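Local coordinates for Es1 family protein (PDB 3L3B) that is of unknown reaction but probably acts in isoprenoid biosynthesis, with a class I amidotransferase-like fold of the DJ-1/PfpI family, at residues V45-E50 with V112-Y117; F147-K152 with K169-V174; V163-L168 with V174-G179. One frame throughout, in Å; residues are numbered along the deposited sequence.

Interaction 1: residues V45-E50 with V112-Y117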
ATOM      1  N   VAL B  45       4.098  -1.688   1.468  1.00  7.11           N
ATOM      2  CA  VAL B  45       3.190  -2.795   1.702  1.00  7.75           C
ATOM      3  C   VAL B  45       3.903  -4.120   1.427  1.00  8.59           C
ATOM      4  O   VAL B  45       3.758  -5.059   2.212  1.00  8.77           O
ATOM      5  CB  VAL B  45       1.890  -2.685   0.860  1.00  7.89           C
ATOM      6  CG1 VAL B  45       1.075  -4.013   0.872  1.00  7.40           C
ATOM      7  CG2 VAL B  45       1.060  -1.519   1.390  1.00  8.65           C
ATOM      8  N   LEU B  46       4.694  -4.183   0.344  1.00  8.22           N
ATOM      9  CA  LEU B  46       5.329  -5.445  -0.062  1.00  7.95           C
ATOM     10  C   LEU B  46       6.461  -5.854   0.908  1.00  8.48           C
ATOM     11  O   LEU B  46       6.678  -7.061   1.163  1.00  9.33           O
ATOM     12  CB  LEU B  46       5.771  -5.389  -1.528  1.00  7.73           C
ATOM     13  CG  LEU B  46       4.697  -5.196  -2.598  1.00 10.31           C
ATOM     14  CD1 LEU B  46       5.343  -4.971  -3.965  1.00 10.65           C
ATOM     15  CD2 LEU B  46       3.716  -6.348  -2.622  1.00 11.83           C
ATOM     16  N   VAL B  47       7.167  -4.858   1.435  1.00  8.00           N
ATOM     17  CA  VAL B  47       8.146  -5.059   2.507  1.00  8.84           C
ATOM     18  C   VAL B  47       7.436  -5.665   3.747  1.00  9.57           C
ATOM     19  O   VAL B  47       7.910  -6.643   4.315  1.00 10.26           O
ATOM     20  CB  VAL B  47       8.854  -3.768   2.861  1.00  7.83           C
ATOM     21  CG1 VAL B  47       9.468  -3.834   4.295  1.00  8.25           C
ATOM     22  CG2 VAL B  47       9.926  -3.455   1.823  1.00 10.88           C
ATOM     23  N   MET B  48       6.311  -5.100   4.156  1.00  9.00           N
ATOM     24  CA  MET B  48       5.578  -5.616   5.324  1.00  9.13           C
ATOM     25  C   MET B  48       4.986  -7.007   5.083  1.00  9.86           C
ATOM     26  O   MET B  48       4.999  -7.836   5.987  1.00 10.38           O
ATOM     27  CB  MET B  48       4.446  -4.666   5.725  1.00 10.37           C
ATOM     28  CG  MET B  48       4.911  -3.315   6.158  1.00  9.89           C
ATOM     29  SD  MET B  48       3.558  -2.297   6.790  1.00 15.08           S
ATOM     30  CE  MET B  48       2.694  -1.935   5.281  1.00 14.75           C
ATOM     31  N   LEU B  49       4.488  -7.270   3.868  1.00  9.34           N
ATOM     32  CA  LEU B  49       3.971  -8.599   3.486  1.00  9.78           C
ATOM     33  C   LEU B  49       5.061  -9.664   3.595  1.00  9.39           C
ATOM     34  O   LEU B  49       4.881 -10.675   4.266  1.00  9.14           O
ATOM     35  CB  LEU B  49       3.385  -8.560   2.069  1.00  9.79           C
ATOM     36  CG  LEU B  49       2.923  -9.839   1.385  1.00 10.95           C
ATOM     37  CD1 LEU B  49       1.739 -10.390   2.098  1.00  9.53           C
ATOM     38  CD2 LEU B  49       2.611  -9.606  -0.068  1.00 10.31           C
ATOM     39  N   GLU B  50       6.210  -9.415   2.981  1.00  9.11           N
ATOM     40  CA  GLU B  50       7.338 -10.355   3.036  1.00  9.29           C
ATOM     41  C   GLU B  50       8.000 -10.508   4.400  1.00  8.34           C
ATOM     42  O   GLU B  50       8.431 -11.597   4.749  1.00  8.91           O
ATOM     43  CB  GLU B  50       8.367  -9.994   1.962  1.00 10.18           C
ATOM     44  CG  GLU B  50       7.766 -10.159   0.564  1.00 12.58           C
ATOM     45  CD  GLU B  50       7.368 -11.613   0.326  1.00 17.52           C
ATOM     46  OE1 GLU B  50       6.154 -11.902   0.281  1.00 21.77           O
ATOM     47  OE2 GLU B  50       8.263 -12.474   0.252  1.00 15.54           O
ATOM     48  N   VAL B 112      14.417  -2.064   7.608  1.00 10.41           N
ATOM     49  CA  VAL B 112      14.103  -1.918   6.187  1.00 10.15           C
ATOM     50  C   VAL B 112      13.590  -0.493   5.932  1.00  9.02           C
ATOM     51  O   VAL B 112      12.815   0.066   6.733  1.00  8.83           O
ATOM     52  CB  VAL B 112      13.129  -2.999   5.679  1.00 10.02           C
ATOM     53  CG1 VAL B 112      13.009  -2.935   4.152  1.00  9.86           C
ATOM     54  CG2 VAL B 112      13.619  -4.374   6.104  1.00 11.49           C
ATOM     55  N   ILE B 113      14.093   0.105   4.850  1.00  8.71           N
ATOM     56  CA  ILE B 113      13.703   1.410   4.399  1.00  8.55           C
ATOM     57  C   ILE B 113      13.102   1.319   2.986  1.00  8.60           C
ATOM     58  O   ILE B 113      13.830   1.302   1.991  1.00  8.21           O
ATOM     59  CB  ILE B 113      14.903   2.362   4.347  1.00  7.64           C
ATOM     60  CG1 ILE B 113      15.723   2.240   5.637  1.00 11.91           C
ATOM     61  CG2 ILE B 113      14.397   3.769   4.159  1.00  9.87           C
ATOM     62  CD1 ILE B 113      17.125   2.876   5.589  1.00 10.77           C
ATOM     63  N   PRO B 114      11.764   1.309   2.886  1.00  8.51           N
ATOM     64  CA  PRO B 114      11.162   1.400   1.551  1.00  8.01           C
ATOM     65  C   PRO B 114      11.602   2.668   0.834  1.00  7.99           C
ATOM     66  O   PRO B 114      12.096   3.610   1.463  1.00  6.63           O
ATOM     67  CB  PRO B 114       9.670   1.450   1.857  1.00  8.97           C
ATOM     68  CG  PRO B 114       9.508   0.792   3.190  1.00  8.89           C
ATOM     69  CD  PRO B 114      10.773   1.070   3.942  1.00  8.91           C
ATOM     70  N   GLY B 115      11.409   2.751  -0.477  1.00  9.34           N
ATOM     71  CA  GLY B 115      11.802   3.956  -1.173  1.00 10.81           C
ATOM     72  C   GLY B 115      10.649   4.952  -1.225  1.00 12.60           C
ATOM     73  O   GLY B 115       9.726   4.932  -0.382  1.00 13.11           O
ATOM     74  N   GLY B 116      10.732   5.799  -2.237  1.00 13.54           N
ATOM     75  CA  GLY B 116       9.763   6.852  -2.482  1.00 14.09           C
ATOM     76  C   GLY B 116      10.544   8.143  -2.455  1.00 15.46           C
ATOM     77  O   GLY B 116      11.507   8.271  -1.706  1.00 13.55           O
ATOM     78  N   TYR B 117      10.063   9.119  -3.226  1.00 16.57           N
ATOM     79  CA  TYR B 117      10.722  10.393  -3.404  1.00 17.14           C
ATOM     80  C   TYR B 117      10.829  11.107  -2.097  1.00 17.35           C
ATOM     81  O   TYR B 117      11.780  11.869  -1.877  1.00 14.76           O
ATOM     82  CB  TYR B 117       9.975  11.241  -4.445  1.00 18.63           C
ATOM     83  CG  TYR B 117      10.701  12.491  -4.899  1.00 25.62           C
ATOM     84  CD1 TYR B 117      11.758  12.415  -5.812  1.00 29.85           C
ATOM     85  CD2 TYR B 117      10.350  13.750  -4.397  1.00 29.30           C
ATOM     86  CE1 TYR B 117      12.438  13.568  -6.228  1.00 34.05           C
ATOM     87  CE2 TYR B 117      11.025  14.910  -4.809  1.00 33.04           C
ATOM     88  CZ  TYR B 117      12.065  14.806  -5.728  1.00 34.35           C
ATOM     89  OH  TYR B 117      12.736  15.929  -6.148  1.00 39.52           O
TER
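Val47, on the inner face of helix 41-53, meets Val112 near the end of strand 110-113 tip to tip, with Val47 CG1 3.7 Å from Val112 CG1. This is the tight part of the contact. Val47 CG1 lies anti to its backbone N (chi1 159°), and CG1 of Val112 takes the same relation to its own N, which points the two branches into one another. The second branch of Val47 joins in, its CG2 3.9 Å from Val112 CG1, so a single strand methyl sits against both methyls of the helix residue. Packing is looser two residues further on: Val47 CG2 comes only within 4.5 Å of Pro114 CG, where the strand gives way to the loop that starts at Pro114. Neither part opens to solvent. Strand 24-29 flanks the site through Ser26 and Val28, and the helix face turned from the strand carries Val45 and Leu49 onto the second subunit. Helix 41-53 thus packs on one face of the central, largely parallel sheet, as in the alpha/beta sandwich of DJ-1/PfpI relatives. Polar holds lie just beyond the valines: Gly115 N is hydrogen-bonded to Glu43 OE1, and Pro114 O to Ser160 OG. Between the two segments themselves there is no hydrogen bond or charge pair, which implies that helix and strand are held here by shape and burial of hydrocarbon, without directional bonding.

Interaction 2: residues F147-K152 with K169-V174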
ATOM      1  N   PHE B 147      21.885   1.035  13.718  1.00 10.90           N
ATOM      2  CA  PHE B 147      21.712  -0.313  13.153  1.00 10.45           C
ATOM      3  C   PHE B 147      23.044  -0.756  12.541  1.00  9.91           C
ATOM      4  O   PHE B 147      23.500  -1.868  12.794  1.00 10.05           O
ATOM      5  CB  PHE B 147      20.618  -0.358  12.093  1.00 10.29           C
ATOM      6  CG  PHE B 147      19.229  -0.601  12.661  1.00 10.63           C
ATOM      7  CD1 PHE B 147      18.800  -1.902  12.949  1.00 10.83           C
ATOM      8  CD2 PHE B 147      18.415   0.447  12.971  1.00  9.95           C
ATOM      9  CE1 PHE B 147      17.541  -2.145  13.499  1.00 13.91           C
ATOM     10  CE2 PHE B 147      17.164   0.216  13.528  1.00 12.23           C
ATOM     11  CZ  PHE B 147      16.732  -1.096  13.779  1.00 10.81           C
ATOM     12  N   TYR B 148      23.673   0.111  11.770  1.00  9.50           N
ATOM     13  CA  TYR B 148      24.946  -0.262  11.115  1.00 10.48           C
ATOM     14  C   TYR B 148      26.026  -0.551  12.128  1.00 10.91           C
ATOM     15  O   TYR B 148      26.737  -1.574  12.037  1.00  9.59           O
ATOM     16  CB  TYR B 148      25.423   0.815  10.145  1.00 11.05           C
ATOM     17  CG  TYR B 148      26.713   0.439   9.489  1.00 10.11           C
ATOM     18  CD1 TYR B 148      26.742  -0.508   8.486  1.00  9.72           C
ATOM     19  CD2 TYR B 148      27.915   0.999   9.909  1.00  9.27           C
ATOM     20  CE1 TYR B 148      27.943  -0.881   7.905  1.00  9.79           C
ATOM     21  CE2 TYR B 148      29.138   0.634   9.324  1.00 10.13           C
ATOM     22  CZ  TYR B 148      29.125  -0.300   8.321  1.00  9.88           C
ATOM     23  OH  TYR B 148      30.309  -0.707   7.760  1.00  9.90           O
ATOM     24  N   ASN B 149      26.163   0.310  13.128  1.00 11.91           N
ATOM     25  CA  ASN B 149      27.221   0.059  14.133  1.00 12.11           C
ATOM     26  C   ASN B 149      26.941  -1.168  15.026  1.00 12.27           C
ATOM     27  O   ASN B 149      27.858  -1.756  15.530  1.00 10.25           O
ATOM     28  CB  ASN B 149      27.483   1.313  14.968  1.00 13.49           C
ATOM     29  CG  ASN B 149      28.152   2.413  14.158  1.00 14.81           C
ATOM     30  OD1 ASN B 149      27.824   3.589  14.314  1.00 19.02           O
ATOM     31  ND2 ASN B 149      29.066   2.029  13.255  1.00 15.03           N
ATOM     32  N   ALA B 150      25.672  -1.548  15.205  1.00 11.94           N
ATOM     33  CA  ALA B 150      25.312  -2.793  15.882  1.00 12.25           C
ATOM     34  C   ALA B 150      25.332  -4.037  14.959  1.00 12.41           C
ATOM     35  O   ALA B 150      24.897  -5.089  15.389  1.00 13.79           O
ATOM     36  CB  ALA B 150      23.917  -2.659  16.549  1.00 12.63           C
ATOM     37  N   LYS B 151      25.816  -3.932  13.716  1.00 11.90           N
ATOM     38  CA  LYS B 151      25.993  -5.106  12.816  1.00 11.05           C
ATOM     39  C   LYS B 151      24.674  -5.801  12.470  1.00 11.58           C
ATOM     40  O   LYS B 151      24.600  -7.026  12.332  1.00 10.46           O
ATOM     41  CB  LYS B 151      27.060  -6.114  13.373  1.00 12.12           C
ATOM     42  N   LYS B 152      23.636  -4.978  12.302  1.00 10.89           N
ATOM     43  CA  LYS B 152      22.281  -5.428  12.001  1.00 11.13           C
ATOM     44  C   LYS B 152      21.951  -5.077  10.561  1.00 10.00           C
ATOM     45  O   LYS B 152      22.231  -3.963  10.124  1.00  9.81           O
ATOM     46  CB  LYS B 152      21.275  -4.790  12.942  1.00 11.06           C
ATOM     47  CG  LYS B 152      21.410  -5.338  14.342  1.00 12.13           C
ATOM     48  CD  LYS B 152      20.593  -4.583  15.369  1.00 14.53           C
ATOM     49  CE  LYS B 152      20.808  -5.251  16.721  1.00 13.69           C
ATOM     50  NZ  LYS B 152      19.987  -4.679  17.759  1.00 18.12           N
ATOM     51  N   LYS B 169      28.964   7.051   4.254  1.00  9.52           N
ATOM     52  CA  LYS B 169      30.166   7.235   3.433  1.00 11.26           C
ATOM     53  C   LYS B 169      31.435   7.605   4.188  1.00 11.15           C
ATOM     54  O   LYS B 169      32.524   7.324   3.711  1.00  9.73           O
ATOM     55  CB  LYS B 169      29.920   8.289   2.352  1.00 12.41           C
ATOM     56  CG  LYS B 169      30.056   9.708   2.842  1.00 17.55           C
ATOM     57  CD  LYS B 169      29.376  10.684   1.876  1.00 24.79           C
ATOM     58  CE  LYS B 169      30.378  11.432   0.990  1.00 26.90           C
ATOM     59  NZ  LYS B 169      29.685  12.691   0.487  1.00 27.68           N
ATOM     60  N   ASP B 170      31.293   8.252   5.339  1.00 11.15           N
ATOM     61  CA  ASP B 170      32.465   8.610   6.137  1.00 12.85           C
ATOM     62  C   ASP B 170      33.043   7.445   6.910  1.00 11.55           C
ATOM     63  O   ASP B 170      34.164   7.505   7.306  1.00 10.94           O
ATOM     64  CB  ASP B 170      32.143   9.735   7.111  1.00 13.93           C
ATOM     65  CG  ASP B 170      31.698  11.006   6.393  1.00 17.90           C
ATOM     66  OD1 ASP B 170      32.333  11.389   5.353  1.00 21.49           O
ATOM     67  OD2 ASP B 170      30.721  11.607   6.876  1.00 22.18           O
ATOM     68  N   ILE B 171      32.269   6.391   7.116  1.00 10.86           N
ATOM     69  CA  ILE B 171      32.738   5.240   7.864  1.00 11.48           C
ATOM     70  C   ILE B 171      32.735   3.931   7.060  1.00 10.48           C
ATOM     71  O   ILE B 171      33.300   2.952   7.507  1.00  8.13           O
ATOM     72  CB  ILE B 171      31.929   5.059   9.194  1.00 12.10           C
ATOM     73  CG1 ILE B 171      30.464   4.741   8.910  1.00 11.88           C
ATOM     74  CG2 ILE B 171      32.108   6.321  10.124  1.00 14.91           C
ATOM     75  CD1 ILE B 171      29.631   4.358  10.161  1.00 14.96           C
ATOM     76  N   ALA B 172      32.113   3.918   5.869  1.00  9.22           N
ATOM     77  CA  ALA B 172      32.087   2.728   5.050  1.00  9.41           C
ATOM     78  C   ALA B 172      31.850   3.046   3.559  1.00  9.05           C
ATOM     79  O   ALA B 172      31.179   4.037   3.221  1.00 12.03           O
ATOM     80  CB  ALA B 172      30.954   1.804   5.568  1.00  6.82           C
ATOM     81  N   LYS B 173      32.317   2.170   2.682  1.00  8.25           N
ATOM     82  CA  LYS B 173      32.058   2.285   1.245  1.00  8.16           C
ATOM     83  C   LYS B 173      31.163   1.092   0.896  1.00  9.34           C
ATOM     84  O   LYS B 173      31.675  -0.015   0.801  1.00 10.83           O
ATOM     85  CB  LYS B 173      33.388   2.207   0.486  1.00  7.74           C
ATOM     86  CG  LYS B 173      33.287   2.006  -1.039  1.00  7.29           C
ATOM     87  CD  LYS B 173      34.571   2.226  -1.808  1.00  8.96           C
ATOM     88  CE  LYS B 173      34.975   3.668  -1.906  1.00 11.22           C
ATOM     89  NZ  LYS B 173      35.954   3.832  -3.061  1.00 12.07           N
ATOM     90  N   VAL B 174      29.839   1.259   0.843  1.00  9.23           N
ATOM     91  CA  VAL B 174      28.966   0.092   0.760  1.00  8.78           C
ATOM     92  C   VAL B 174      28.476  -0.128  -0.656  1.00  9.30           C
ATOM     93  O   VAL B 174      28.449   0.783  -1.470  1.00  9.78           O
ATOM     94  CB  VAL B 174      27.776   0.102   1.752  1.00  9.59           C
ATOM     95  CG1 VAL B 174      28.190   0.502   3.179  1.00  8.93           C
ATOM     96  CG2 VAL B 174      26.647   0.966   1.224  1.00  8.99           C
TER
HETATM   97  O   HOH W   1      33.305   0.626   8.455  1.00 10.42           O
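The Tyr148 ring receives two methyl groups from the loop 169-174, both approaching obliquely. Ile171 CD1 comes in at a slant, 3.8 Å from Tyr148 CD2 and as close to CE2, while Ala172 CB sits at the hydroxyl end, 3.4 Å from Tyr148 OH. With CG anti to the backbone N (chi1 180°), the ring is carried out from helix 138-149 toward the loop, and it runs alongside the isoleucine, the two side chains pointing opposite ways. The neighbouring amide of Asn149 reaches the same methyl, ND2 standing 3.9 Å from Ile171 CD1 on the solvent-exposed side. The tyrosine lies in the last turn of the helix, which closes in a Schellman motif: Lys152 N bonds to Phe147 O and Lys151 N to Tyr148 O, with Lys151 at positive phi as the C-prime residue. The contact thus joins this helix end to the link between helix 160-168 and strand 175-176, at the surface of the amidotransferase-like fold. Tyr148 OH is hydrogen-bonded to Asn207 OD1. A water between the segments lies unusually close to Ile171 O, at 2.5 Å, and only weakly bonded to Tyr148 OH, so a bridge through it is doubtful.

Interaction 3: residues V163-L168 with V174-G179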
ATOM      1  N   VAL B 163      20.613   7.017  -0.390  1.00  9.99           N
ATOM      2  CA  VAL B 163      20.627   7.718   0.866  1.00 10.38           C
ATOM      3  C   VAL B 163      21.447   6.982   1.940  1.00 10.90           C
ATOM      4  O   VAL B 163      22.162   7.636   2.721  1.00  9.85           O
ATOM      5  CB  VAL B 163      19.246   7.990   1.407  1.00 11.50           C
ATOM      6  CG1 VAL B 163      19.343   8.871   2.713  1.00 11.52           C
ATOM      7  CG2 VAL B 163      18.378   8.680   0.317  1.00 11.22           C
ATOM      8  N   VAL B 164      21.348   5.646   1.946  1.00  9.96           N
ATOM      9  CA  VAL B 164      22.117   4.822   2.868  1.00  9.89           C
ATOM     10  C   VAL B 164      23.607   4.949   2.571  1.00  8.79           C
ATOM     11  O   VAL B 164      24.398   5.095   3.495  1.00  9.30           O
ATOM     12  CB  VAL B 164      21.679   3.336   2.850  1.00  9.57           C
ATOM     13  CG1 VAL B 164      22.669   2.463   3.715  1.00  8.63           C
ATOM     14  CG2 VAL B 164      20.235   3.185   3.322  1.00 11.80           C
ATOM     15  N   VAL B 165      23.982   4.884   1.292  1.00  7.61           N
ATOM     16  CA  VAL B 165      25.385   5.042   0.900  1.00  8.40           C
ATOM     17  C   VAL B 165      25.916   6.359   1.448  1.00  8.95           C
ATOM     18  O   VAL B 165      26.953   6.377   2.113  1.00  8.08           O
ATOM     19  CB  VAL B 165      25.590   4.882  -0.639  1.00  8.01           C
ATOM     20  CG1 VAL B 165      26.921   5.359  -1.096  1.00  7.78           C
ATOM     21  CG2 VAL B 165      25.326   3.399  -1.040  1.00  8.55           C
ATOM     22  N   ALA B 166      25.152   7.429   1.236  1.00  7.95           N
ATOM     23  CA  ALA B 166      25.574   8.776   1.617  1.00  8.50           C
ATOM     24  C   ALA B 166      25.744   8.910   3.140  1.00  7.53           C
ATOM     25  O   ALA B 166      26.748   9.399   3.640  1.00  8.36           O
ATOM     26  CB  ALA B 166      24.540   9.822   1.087  1.00  6.82           C
ATOM     27  N   LEU B 167      24.770   8.440   3.889  1.00  7.34           N
ATOM     28  CA  LEU B 167      24.844   8.575   5.308  1.00  7.46           C
ATOM     29  C   LEU B 167      25.962   7.697   5.926  1.00  7.26           C
ATOM     30  O   LEU B 167      26.425   8.022   7.013  1.00  7.10           O
ATOM     31  CB  LEU B 167      23.480   8.335   5.965  1.00  8.70           C
ATOM     32  CG  LEU B 167      22.920   6.922   6.147  1.00  9.97           C
ATOM     33  CD1 LEU B 167      23.437   6.264   7.446  1.00 11.29           C
ATOM     34  CD2 LEU B 167      21.340   6.883   6.159  1.00  9.85           C
ATOM     35  N   LEU B 168      26.357   6.610   5.261  1.00  5.80           N
ATOM     36  CA  LEU B 168      27.478   5.755   5.740  1.00  8.10           C
ATOM     37  C   LEU B 168      28.895   6.125   5.195  1.00  8.27           C
ATOM     38  O   LEU B 168      29.910   5.575   5.640  1.00  7.80           O
ATOM     39  CB  LEU B 168      27.167   4.303   5.464  1.00  7.31           C
ATOM     40  CG  LEU B 168      26.012   3.700   6.258  1.00  7.22           C
ATOM     41  CD1 LEU B 168      25.680   2.281   5.753  1.00  5.72           C
ATOM     42  CD2 LEU B 168      26.271   3.748   7.799  1.00  8.25           C
ATOM     43  N   VAL B 174      29.839   1.259   0.843  1.00  9.23           N
ATOM     44  CA  VAL B 174      28.966   0.092   0.760  1.00  8.78           C
ATOM     45  C   VAL B 174      28.476  -0.128  -0.656  1.00  9.30           C
ATOM     46  O   VAL B 174      28.449   0.783  -1.470  1.00  9.78           O
ATOM     47  CB  VAL B 174      27.776   0.102   1.752  1.00  9.59           C
ATOM     48  CG1 VAL B 174      28.190   0.502   3.179  1.00  8.93           C
ATOM     49  CG2 VAL B 174      26.647   0.966   1.224  1.00  8.99           C
ATOM     50  N   LYS B 175      28.085  -1.360  -0.919  1.00  9.53           N
ATOM     51  CA  LYS B 175      27.737  -1.804  -2.250  1.00  9.22           C
ATOM     52  C   LYS B 175      26.235  -1.987  -2.311  1.00  8.36           C
ATOM     53  O   LYS B 175      25.690  -2.719  -1.508  1.00  8.80           O
ATOM     54  CB  LYS B 175      28.405  -3.145  -2.491  1.00 10.69           C
ATOM     55  CG  LYS B 175      28.149  -3.773  -3.808  1.00 11.12           C
ATOM     56  CD  LYS B 175      28.956  -5.063  -3.968  1.00 15.34           C
ATOM     57  CE  LYS B 175      28.536  -6.115  -2.938  1.00 18.64           C
ATOM     58  NZ  LYS B 175      28.515  -7.502  -3.479  1.00 19.01           N
ATOM     59  N   VAL B 176      25.610  -1.345  -3.286  1.00  7.20           N
ATOM     60  CA  VAL B 176      24.129  -1.416  -3.475  1.00  6.79           C
ATOM     61  C   VAL B 176      23.740  -1.384  -4.950  1.00  7.33           C
ATOM     62  O   VAL B 176      24.548  -1.053  -5.805  1.00  6.44           O
ATOM     63  CB  VAL B 176      23.409  -0.235  -2.785  1.00  6.29           C
ATOM     64  CG1 VAL B 176      23.691  -0.201  -1.258  1.00  6.87           C
ATOM     65  CG2 VAL B 176      23.782   1.130  -3.418  1.00  7.12           C
ATOM     66  N   THR B 177      22.483  -1.733  -5.247  1.00  7.79           N
ATOM     67  CA  THR B 177      21.882  -1.397  -6.578  1.00  8.42           C
ATOM     68  C   THR B 177      20.775  -0.329  -6.457  1.00  9.38           C
ATOM     69  O   THR B 177      20.046  -0.260  -5.464  1.00  9.45           O
ATOM     70  CB  THR B 177      21.264  -2.613  -7.223  1.00  9.22           C
ATOM     71  OG1 THR B 177      20.940  -2.326  -8.600  1.00 11.77           O
ATOM     72  CG2 THR B 177      19.968  -2.985  -6.484  1.00 10.04           C
ATOM     73  N   ILE B 178      20.695   0.539  -7.464  1.00 10.52           N
ATOM     74  CA  ILE B 178      19.490   1.329  -7.761  1.00 10.48           C
ATOM     75  C   ILE B 178      18.910   1.000  -9.157  1.00 10.84           C
ATOM     76  O   ILE B 178      18.109   1.760  -9.700  1.00 11.83           O
ATOM     77  CB  ILE B 178      19.735   2.836  -7.578  1.00 10.66           C
ATOM     78  CG1 ILE B 178      20.818   3.358  -8.529  1.00 10.44           C
ATOM     79  CG2 ILE B 178      20.097   3.069  -6.103  1.00  9.44           C
ATOM     80  CD1 ILE B 178      20.955   4.840  -8.559  1.00 12.18           C
ATOM     81  N   GLY B 179      19.277  -0.168  -9.673  1.00 11.63           N
ATOM     82  CA  GLY B 179      18.836  -0.635 -11.004  1.00 11.49           C
ATOM     83  C   GLY B 179      19.963  -0.430 -11.981  1.00 11.71           C
ATOM     84  O   GLY B 179      20.792  -1.307 -12.166  1.00 11.26           O
TER
HETATM   85  O   HOH W   2      28.942   4.100   1.589  1.00 11.41           O
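Helix 160-168 and the chain entering strand 175-176 come nearest at Val165 and Val174, whose CA atoms are 6.1 Å apart, with no direct hydrogen bond between the segments. One methyl carries most of the side-chain packing: Val165 CG2 lies 3.6 Å from Val174 CG2 and equally 3.6 Å from Val176 CG2, so it is shared by two residues on the same side of the extended chain. Val165 and Val174 pass one another head to tail, whereas Val176 comes in at a slant. In Val174 and Val176 CG2 stands between the backbone N and the carbonyl carbon, and this is the branch closest to Val165. The other branch of Val174, placed anti to the carbonyl carbon by a chi1 of -46°, serves Leu168: CG1 is 4.0 Å from Leu168 CD1, the two side chains crossing at about a right angle. Helix and strand are joined by the short loop 169-174, and the strand runs parallel to 192-193 in a small two-stranded sheet, distinct from the large central sheet of this amidotransferase-like fold. Ile209 of strand 209-212 lies against Leu168, Val174 and Val176, while from helix 185-189 Met189 packs on Val165 and Ile186 on Val176. A water tethers the two backbones, donating to Val165 O at 3.1 Å and accepting from Val174 N. Farther on, an ST turn bends the chain, Gly179 N bonding to Thr177 OG1 at 2.9 Å; the same hydroxyl is also hydrogen-bonded to Val194 O.

Overall arrangement
Interactions 2 and 3 adjoin, their centres 11 Å apart: they share Val174, and Tyr148 CG lies 3.7 Å from Leu168 CD2, so helix 160-168 touches both partners of the surface contact. Interaction 1 belongs to the central sheet, 16 Å from interaction 3 between centres, yet the two meet where Ile113 CD1 packs 3.9 Å from Val164 CG2. Interactions 1 and 2 do not touch, with nearest atoms about 7 Å apart. In DJ-1/PfpI relatives the reactive cysteine sits in the turn between the strand and helix equivalent to 154-157 and 160-168; interaction 1 probably lies near such a site, since Pro114 O bonds to Ser160 OG at the start of helix 160-168, whose later turns supply interaction 3.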